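Local coordinates for protein sorting nexin-21 (Mus musculus, PDB 4YMR) that binds membranes enriched in phosphatidylinositol 3-phosphate and phosphatidylinositol 4,5-bisphosphate and may take part in several stages of intracellular trafficking, at residues A[53-57]-A[79-84]; A[92-98]-A[131-137]. All blocks are in the same frame, centred on the assembly; numbering follows the deposited sequence.

Both contacts belong to the helical tetratricopeptide repeat domain of sorting nexin-21, crystallised as a domain-swapped dimer. Contact 1 pairs the start of helix 52-66 with the end of helix 70-85; contact 2 follows in the chain and sets helix 93-106 against the short helix 134-140. Within one chain they stand apart, their centres about 24 Å from each other and their nearest atoms about 13 Å. The dimer brings them together: A80 of contact 1 packs on F96 of the second subunit, and F96 of contact 2 in turn packs on A80 of that subunit. In this swapped arrangement contact 2 of one chain thus lies against contact 1 of the other.

Contact 1: A[53-57]-A[79-84]; sequences PLLTL and KALQLL
At the open end of an antiparallel helix hairpin, an element of the tetratricopeptide repeat domain, P53, L54 and L57 of helix 52-66 meet K79, A80, L83 and L84 of helix 70-85. The local axes approach to 10.1 Å and run at 161° to each other, so the start of one helix faces the end of the next. The seam is apolar. The small methyl of A80 is met by two leucines of the partner helix: L54 CD2 stands 3.8 Å from A80 CB, and L57 CD1 lies 4.0 Å from the same atom. A short residue suits this place because two leucine ends occupy the space before it. L54 carries its CG anti to the carbonyl carbon (chi1 -70°), and the fork at its end divides the work: while CD2 serves A80, CD1 touches L84 CD2 at 3.5 Å, the two side chains crossing obliquely. An alanine in place of L54 would remove both of these methyls and would probably open a gap beside L84 and A80. L83 reaches across with CD1, which rests 4.1 Å from P53 CB and equally near L57 CD1, bridging successive turns of the facing helix. P53 fits the first turn, where its missing N-H costs no helical bond. At the margin the aliphatic part of K79 is used, CG lying 4.0 Å from L57 CD1, before the bent chain carries its amine away from the seam. Helix 27-43 packs against helix 52-66, its W38 touching P53, T56 and L57. The second subunit adds to this seam: its H90 packs on L54 and L84, and its F96 on A80.

Contact 2: A[92-98]-A[131-137]; sequences FLAPFLE and PPSLKEL
The CA atoms come nearest, 4.7 Å, where P95, in the first turn of helix 93-106, passes S133 just before helix 134-140 begins, and P95 CA makes a CA-H...O contact with P132 O at 3.6 Å. P95 suits this crossing: so early in a helix its lack of an N-H costs nothing, and its compact, puckered ring presents CB to L134 CD1 at 3.5 Å and CG to L137 CD2 at 3.7 Å. The same L134 CD1 forms a CH-pi contact with F96, sitting 3.6 Å from the ring centroid and only 3° off its normal, while L134 CD2 lies over the same face nearer the rim, closest to F96 CE1. L137 CD2 rests over one face of the F92 ring, displaced toward the rim. The short helix starts with a classic N-cap: S133 OG accepts from E136 N at 3.1 Å, a small hydroxyl well suited to a first-turn amide that has no preceding helical turn to supply a carbonyl. Through this packing the C-terminal helix is fastened to helix 93-106 of the tetratricopeptide repeat domain, and a water donating to P95 O accepts a weak bond from L134 N. Ahead of the cap, P131 CB meets A94 CB at 4.0 Å. E98, bent at chi2 (68°), lays OE1 3.8 Å from P131 CG, while OE2 forms a salt bridge with R102. V62 of the second subunit packs on L134.

Contact 1: A[53-57]-A[79-84]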
ATOM      1  N   PRO A  53      -3.889  -4.747  -4.181  1.00 31.70           N
ATOM      2  CA  PRO A  53      -4.823  -4.810  -5.309  1.00 32.41           C
ATOM      3  C   PRO A  53      -4.148  -4.434  -6.623  1.00 25.58           C
ATOM      4  O   PRO A  53      -4.283  -5.149  -7.602  1.00 31.62           O
ATOM      5  CB  PRO A  53      -5.895  -3.786  -4.926  1.00 33.83           C
ATOM      6  CG  PRO A  53      -5.882  -3.806  -3.464  1.00 33.17           C
ATOM      7  CD  PRO A  53      -4.445  -3.937  -3.084  1.00 30.32           C
ATOM      8  N   LEU A  54      -3.402  -3.339  -6.617  1.00 26.24           N
ATOM      9  CA  LEU A  54      -2.670  -2.896  -7.785  1.00 22.09           C
ATOM     10  C   LEU A  54      -1.678  -3.934  -8.303  1.00 22.12           C
ATOM     11  O   LEU A  54      -1.552  -4.119  -9.514  1.00 27.37           O
ATOM     12  CB  LEU A  54      -1.985  -1.553  -7.498  1.00 26.41           C
ATOM     13  CG  LEU A  54      -2.982  -0.394  -7.377  1.00 25.66           C
ATOM     14  CD1 LEU A  54      -2.252   0.883  -6.992  1.00 27.56           C
ATOM     15  CD2 LEU A  54      -3.717  -0.199  -8.693  1.00 26.52           C
ATOM     16  N   LEU A  55      -0.981  -4.612  -7.389  1.00 25.70           N
ATOM     17  CA  LEU A  55      -0.066  -5.682  -7.778  1.00 25.14           C
ATOM     18  C   LEU A  55      -0.824  -6.837  -8.445  1.00 23.42           C
ATOM     19  O   LEU A  55      -0.371  -7.417  -9.434  1.00 23.79           O
ATOM     20  CB  LEU A  55       0.719  -6.210  -6.577  1.00 29.85           C
ATOM     21  CG  LEU A  55       1.794  -7.219  -6.986  1.00 25.82           C
ATOM     22  CD1 LEU A  55       3.090  -6.486  -7.276  1.00 28.02           C
ATOM     23  CD2 LEU A  55       2.002  -8.266  -5.927  1.00 28.75           C
ATOM     24  N   THR A  56      -1.981  -7.165  -7.879  1.00 24.18           N
ATOM     25  CA  THR A  56      -2.849  -8.178  -8.433  1.00 25.79           C
ATOM     26  C   THR A  56      -3.308  -7.836  -9.848  1.00 23.21           C
ATOM     27  O   THR A  56      -3.229  -8.663 -10.750  1.00 21.70           O
ATOM     28  CB  THR A  56      -4.080  -8.362  -7.550  1.00 28.21           C
ATOM     29  OG1 THR A  56      -3.662  -8.567  -6.199  1.00 27.91           O
ATOM     30  CG2 THR A  56      -4.901  -9.533  -8.033  1.00 19.78           C
ATOM     31  N   LEU A  57      -3.798  -6.618 -10.029  1.00 24.05           N
ATOM     32  CA  LEU A  57      -4.233  -6.148 -11.342  1.00 23.98           C
ATOM     33  C   LEU A  57      -3.073  -6.084 -12.337  1.00 27.74           C
ATOM     34  O   LEU A  57      -3.234  -6.346 -13.537  1.00 25.71           O
ATOM     35  CB  LEU A  57      -4.882  -4.779 -11.208  1.00 22.92           C
ATOM     36  CG  LEU A  57      -6.242  -4.777 -10.524  1.00 18.51           C
ATOM     37  CD1 LEU A  57      -6.637  -3.361 -10.143  1.00 21.30           C
ATOM     38  CD2 LEU A  57      -7.271  -5.393 -11.434  1.00 17.63           C
ATOM     39  N   LYS A  79      -9.561  -0.650 -14.149  1.00 24.78           N
ATOM     40  CA  LYS A  79      -9.815  -0.832 -12.728  1.00 31.46           C
ATOM     41  C   LYS A  79      -8.700  -0.179 -11.910  1.00 27.80           C
ATOM     42  O   LYS A  79      -8.958   0.524 -10.934  1.00 31.21           O
ATOM     43  CB  LYS A  79      -9.972  -2.319 -12.389  1.00 32.35           C
ATOM     44  CG  LYS A  79     -10.458  -2.562 -10.969  1.00 38.97           C
ATOM     45  CD  LYS A  79     -11.668  -1.688 -10.650  1.00 50.15           C
ATOM     46  CE  LYS A  79     -12.029  -1.759  -9.172  1.00 57.84           C
ATOM     47  NZ  LYS A  79     -13.050  -0.741  -8.784  1.00 60.40           N
ATOM     48  N   ALA A  80      -7.463  -0.382 -12.353  1.00 23.35           N
ATOM     49  CA  ALA A  80      -6.303   0.136 -11.648  1.00 22.36           C
ATOM     50  C   ALA A  80      -6.311   1.657 -11.619  1.00 19.68           C
ATOM     51  O   ALA A  80      -6.092   2.268 -10.581  1.00 25.33           O
ATOM     52  CB  ALA A  80      -5.013  -0.388 -12.288  1.00 24.03           C
ATOM     53  N   LEU A  81      -6.563   2.261 -12.772  1.00 26.55           N
ATOM     54  CA  LEU A  81      -6.543   3.714 -12.900  1.00 22.54           C
ATOM     55  C   LEU A  81      -7.647   4.361 -12.073  1.00 22.69           C
ATOM     56  O   LEU A  81      -7.447   5.435 -11.517  1.00 25.54           O
ATOM     57  CB  LEU A  81      -6.604   4.127 -14.373  1.00 22.64           C
ATOM     58  CG  LEU A  81      -5.353   3.725 -15.161  1.00 19.99           C
ATOM     59  CD1 LEU A  81      -5.528   3.934 -16.651  1.00 22.88           C
ATOM     60  CD2 LEU A  81      -4.159   4.511 -14.632  1.00 19.83           C
ATOM     61  N   GLN A  82      -8.804   3.700 -11.986  1.00 25.41           N
ATOM     62  CA  GLN A  82      -9.844   4.104 -11.039  1.00 22.16           C
ATOM     63  C   GLN A  82      -9.339   4.103  -9.605  1.00 25.56           C
ATOM     64  O   GLN A  82      -9.433   5.115  -8.913  1.00 32.72           O
ATOM     65  CB  GLN A  82     -11.060   3.194 -11.136  1.00 29.19           C
ATOM     66  CG  GLN A  82     -11.879   3.349 -12.380  1.00 33.04           C
ATOM     67  CD  GLN A  82     -12.963   2.302 -12.465  1.00 47.05           C
ATOM     68  OE1 GLN A  82     -13.297   1.663 -11.457  1.00 40.65           O
ATOM     69  NE2 GLN A  82     -13.521   2.106 -13.678  1.00 45.75           N
ATOM     70  N   LEU A  83      -8.819   2.967  -9.148  1.00 24.09           N
ATOM     71  CA  LEU A  83      -8.252   2.915  -7.800  1.00 29.41           C
ATOM     72  C   LEU A  83      -7.210   4.024  -7.585  1.00 28.97           C
ATOM     73  O   LEU A  83      -7.258   4.733  -6.587  1.00 37.64           O
ATOM     74  CB  LEU A  83      -7.655   1.534  -7.490  1.00 32.80           C
ATOM     75  CG  LEU A  83      -8.620   0.352  -7.372  1.00 42.01           C
ATOM     76  CD1 LEU A  83      -7.855  -0.944  -7.122  1.00 47.38           C
ATOM     77  CD2 LEU A  83      -9.650   0.582  -6.283  1.00 44.86           C
ATOM     78  N   LEU A  84      -6.286   4.178  -8.536  1.00 21.41           N
ATOM     79  CA  LEU A  84      -5.241   5.200  -8.451  1.00 22.31           C
ATOM     80  C   LEU A  84      -5.807   6.620  -8.455  1.00 22.57           C
ATOM     81  O   LEU A  84      -5.254   7.517  -7.838  1.00 28.90           O
ATOM     82  CB  LEU A  84      -4.224   5.049  -9.590  1.00 23.79           C
ATOM     83  CG  LEU A  84      -3.282   3.855  -9.470  1.00 29.10           C
ATOM     84  CD1 LEU A  84      -2.615   3.530 -10.809  1.00 27.80           C
ATOM     85  CD2 LEU A  84      -2.251   4.124  -8.383  1.00 23.04           C
TER

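Contact 2: A[92-98]-A[131-137]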
ATOM      1  N   PHE A  92      -3.615   3.332   7.286  1.00 49.12           N
ATOM      2  CA  PHE A  92      -2.810   3.839   8.396  1.00 48.23           C
ATOM      3  C   PHE A  92      -2.801   5.365   8.593  1.00 44.22           C
ATOM      4  O   PHE A  92      -2.218   5.845   9.557  1.00 45.66           O
ATOM      5  CB  PHE A  92      -1.376   3.325   8.288  1.00 44.78           C
ATOM      6  CG  PHE A  92      -1.141   2.057   9.046  1.00 47.61           C
ATOM      7  CD1 PHE A  92      -1.465   1.976  10.394  1.00 52.86           C
ATOM      8  CD2 PHE A  92      -0.619   0.938   8.412  1.00 55.90           C
ATOM      9  CE1 PHE A  92      -1.256   0.808  11.106  1.00 59.57           C
ATOM     10  CE2 PHE A  92      -0.406  -0.239   9.111  1.00 61.98           C
ATOM     11  CZ  PHE A  92      -0.725  -0.305  10.462  1.00 67.46           C
ATOM     12  N   LEU A  93      -3.436   6.129   7.710  1.00 36.49           N
ATOM     13  CA  LEU A  93      -3.398   7.586   7.838  1.00 33.29           C
ATOM     14  C   LEU A  93      -4.278   8.095   8.981  1.00 35.35           C
ATOM     15  O   LEU A  93      -3.873   8.969   9.769  1.00 29.98           O
ATOM     16  CB  LEU A  93      -3.732   8.290   6.510  1.00 36.91           C
ATOM     17  CG  LEU A  93      -3.897   9.808   6.670  1.00 34.92           C
ATOM     18  CD1 LEU A  93      -2.567  10.474   7.057  1.00 29.93           C
ATOM     19  CD2 LEU A  93      -4.501  10.490   5.445  1.00 26.62           C
ATOM     20  N   ALA A  94      -5.484   7.552   9.071  1.00 36.43           N
ATOM     21  CA  ALA A  94      -6.374   7.910  10.173  1.00 36.48           C
ATOM     22  C   ALA A  94      -5.840   7.481  11.561  1.00 32.33           C
ATOM     23  O   ALA A  94      -5.886   8.270  12.490  1.00 30.56           O
ATOM     24  CB  ALA A  94      -7.806   7.403   9.932  1.00 39.97           C
ATOM     25  N   PRO A  95      -5.337   6.232  11.703  1.00 38.21           N
ATOM     26  CA  PRO A  95      -4.787   5.776  12.987  1.00 31.73           C
ATOM     27  C   PRO A  95      -3.580   6.579  13.462  1.00 32.67           C
ATOM     28  O   PRO A  95      -3.411   6.783  14.673  1.00 40.80           O
ATOM     29  CB  PRO A  95      -4.369   4.334  12.694  1.00 29.65           C
ATOM     30  CG  PRO A  95      -5.235   3.906  11.597  1.00 35.21           C
ATOM     31  CD  PRO A  95      -5.485   5.104  10.767  1.00 38.00           C
ATOM     32  N   PHE A  96      -2.747   7.018  12.525  1.00 31.06           N
ATOM     33  CA  PHE A  96      -1.625   7.889  12.863  1.00 25.27           C
ATOM     34  C   PHE A  96      -2.026   9.328  13.220  1.00 26.65           C
ATOM     35  O   PHE A  96      -1.506   9.891  14.189  1.00 31.74           O
ATOM     36  CB  PHE A  96      -0.515   7.838  11.802  1.00 23.56           C
ATOM     37  CG  PHE A  96       0.436   6.689  11.987  1.00 26.00           C
ATOM     38  CD1 PHE A  96       1.299   6.646  13.084  1.00 27.40           C
ATOM     39  CD2 PHE A  96       0.469   5.652  11.077  1.00 20.84           C
ATOM     40  CE1 PHE A  96       2.171   5.576  13.256  1.00 23.11           C
ATOM     41  CE2 PHE A  96       1.326   4.588  11.246  1.00 20.89           C
ATOM     42  CZ  PHE A  96       2.178   4.547  12.337  1.00 22.15           C
ATOM     43  N   LEU A  97      -2.950   9.916  12.463  1.00 32.20           N
ATOM     44  CA  LEU A  97      -3.476  11.223  12.840  1.00 31.44           C
ATOM     45  C   LEU A  97      -3.976  11.182  14.275  1.00 32.06           C
ATOM     46  O   LEU A  97      -3.608  12.028  15.080  1.00 39.21           O
ATOM     47  CB  LEU A  97      -4.556  11.725  11.867  1.00 27.49           C
ATOM     48  CG  LEU A  97      -4.033  12.165  10.487  1.00 31.03           C
ATOM     49  CD1 LEU A  97      -5.144  12.581   9.547  1.00 33.08           C
ATOM     50  CD2 LEU A  97      -2.991  13.290  10.584  1.00 33.48           C
ATOM     51  N   GLU A  98      -4.776  10.170  14.603  1.00 34.53           N
ATOM     52  CA  GLU A  98      -5.326  10.028  15.951  1.00 33.36           C
ATOM     53  C   GLU A  98      -4.223   9.845  17.008  1.00 36.18           C
ATOM     54  O   GLU A  98      -4.255  10.467  18.072  1.00 39.03           O
ATOM     55  CB  GLU A  98      -6.350   8.882  16.007  1.00 36.58           C
ATOM     56  CG  GLU A  98      -6.803   8.486  17.413  1.00 41.25           C
ATOM     57  CD  GLU A  98      -7.631   9.567  18.093  1.00 68.89           C
ATOM     58  OE1 GLU A  98      -8.623  10.029  17.489  1.00 76.00           O
ATOM     59  OE2 GLU A  98      -7.292   9.962  19.233  1.00 80.22           O
ATOM     60  N   PRO A 131     -11.914   7.036  14.610  1.00 51.07           N
ATOM     61  CA  PRO A 131     -11.183   6.305  13.565  1.00 41.10           C
ATOM     62  C   PRO A 131     -10.626   5.015  14.149  1.00 39.37           C
ATOM     63  O   PRO A 131     -10.551   4.909  15.369  1.00 47.31           O
ATOM     64  CB  PRO A 131     -10.045   7.263  13.201  1.00 37.66           C
ATOM     65  CG  PRO A 131      -9.867   8.138  14.412  1.00 40.64           C
ATOM     66  CD  PRO A 131     -11.221   8.261  15.042  1.00 48.15           C
ATOM     67  N   PRO A 132     -10.253   4.042  13.304  1.00 45.20           N
ATOM     68  CA  PRO A 132      -9.599   2.826  13.806  1.00 45.25           C
ATOM     69  C   PRO A 132      -8.316   3.207  14.516  1.00 40.33           C
ATOM     70  O   PRO A 132      -7.787   4.288  14.283  1.00 43.37           O
ATOM     71  CB  PRO A 132      -9.254   2.056  12.526  1.00 44.66           C
ATOM     72  CG  PRO A 132     -10.204   2.549  11.518  1.00 40.58           C
ATOM     73  CD  PRO A 132     -10.422   4.006  11.842  1.00 48.42           C
ATOM     74  N   SER A 133      -7.808   2.346  15.378  1.00 42.14           N
ATOM     75  CA  SER A 133      -6.630   2.748  16.121  1.00 39.51           C
ATOM     76  C   SER A 133      -5.400   2.034  15.600  1.00 35.11           C
ATOM     77  O   SER A 133      -5.502   1.058  14.855  1.00 40.71           O
ATOM     78  CB  SER A 133      -6.801   2.531  17.625  1.00 29.33           C
ATOM     79  OG  SER A 133      -6.648   1.171  17.950  1.00 42.78           O
ATOM     80  N   LEU A 134      -4.243   2.551  16.001  1.00 37.06           N
ATOM     81  CA  LEU A 134      -2.955   2.001  15.634  1.00 38.74           C
ATOM     82  C   LEU A 134      -2.865   0.548  16.079  1.00 41.08           C
ATOM     83  O   LEU A 134      -2.453  -0.327  15.319  1.00 48.26           O
ATOM     84  CB  LEU A 134      -1.861   2.853  16.265  1.00 35.00           C
ATOM     85  CG  LEU A 134      -0.716   3.317  15.371  1.00 40.51           C
ATOM     86  CD1 LEU A 134      -1.198   3.697  13.998  1.00 47.27           C
ATOM     87  CD2 LEU A 134       0.004   4.476  16.025  1.00 35.32           C
ATOM     88  N   LYS A 135      -3.297   0.305  17.310  1.00 43.58           N
ATOM     89  CA  LYS A 135      -3.313  -1.025  17.908  1.00 34.79           C
ATOM     90  C   LYS A 135      -4.302  -1.977  17.219  1.00 41.24           C
ATOM     91  O   LYS A 135      -3.988  -3.150  17.001  1.00 37.17           O
ATOM     92  CB  LYS A 135      -3.635  -0.897  19.396  1.00 38.18           C
ATOM     93  CG  LYS A 135      -3.212  -2.077  20.262  1.00 48.45           C
ATOM     94  CD  LYS A 135      -3.027  -1.621  21.713  1.00 49.39           C
ATOM     95  CE  LYS A 135      -2.561  -2.758  22.603  1.00 63.80           C
ATOM     96  NZ  LYS A 135      -2.709  -2.423  24.052  1.00 72.83           N
ATOM     97  N   GLU A 136      -5.493  -1.472  16.888  1.00 44.83           N
ATOM     98  CA  GLU A 136      -6.497  -2.252  16.156  1.00 46.23           C
ATOM     99  C   GLU A 136      -5.935  -2.791  14.841  1.00 43.95           C
ATOM    100  O   GLU A 136      -6.003  -3.989  14.567  1.00 52.02           O
ATOM    101  CB  GLU A 136      -7.755  -1.419  15.871  1.00 45.82           C
ATOM    102  CG  GLU A 136      -8.787  -2.132  14.983  1.00 50.33           C
ATOM    103  CD  GLU A 136     -10.043  -1.292  14.710  1.00 57.43           C
ATOM    104  OE1 GLU A 136     -10.214  -0.239  15.365  1.00 59.21           O
ATOM    105  OE2 GLU A 136     -10.856  -1.684  13.837  1.00 50.65           O
ATOM    106  N   LEU A 137      -5.382  -1.896  14.032  1.00 45.41           N
ATOM    107  CA  LEU A 137      -4.838  -2.277  12.731  1.00 49.07           C
ATOM    108  C   LEU A 137      -3.595  -3.137  12.884  1.00 42.33           C
ATOM    109  O   LEU A 137      -3.339  -4.021  12.071  1.00 44.53           O
ATOM    110  CB  LEU A 137      -4.539  -1.043  11.885  1.00 55.23           C
ATOM    111  CG  LEU A 137      -5.677  -0.662  10.938  1.00 56.17           C
ATOM    112  CD1 LEU A 137      -6.928  -0.371  11.715  1.00 56.92           C
ATOM    113  CD2 LEU A 137      -5.296   0.535  10.089  1.00 62.43           C
TER
HETATM  114  O   HOH W   1      -4.652   5.727  17.123  1.00 69.83           O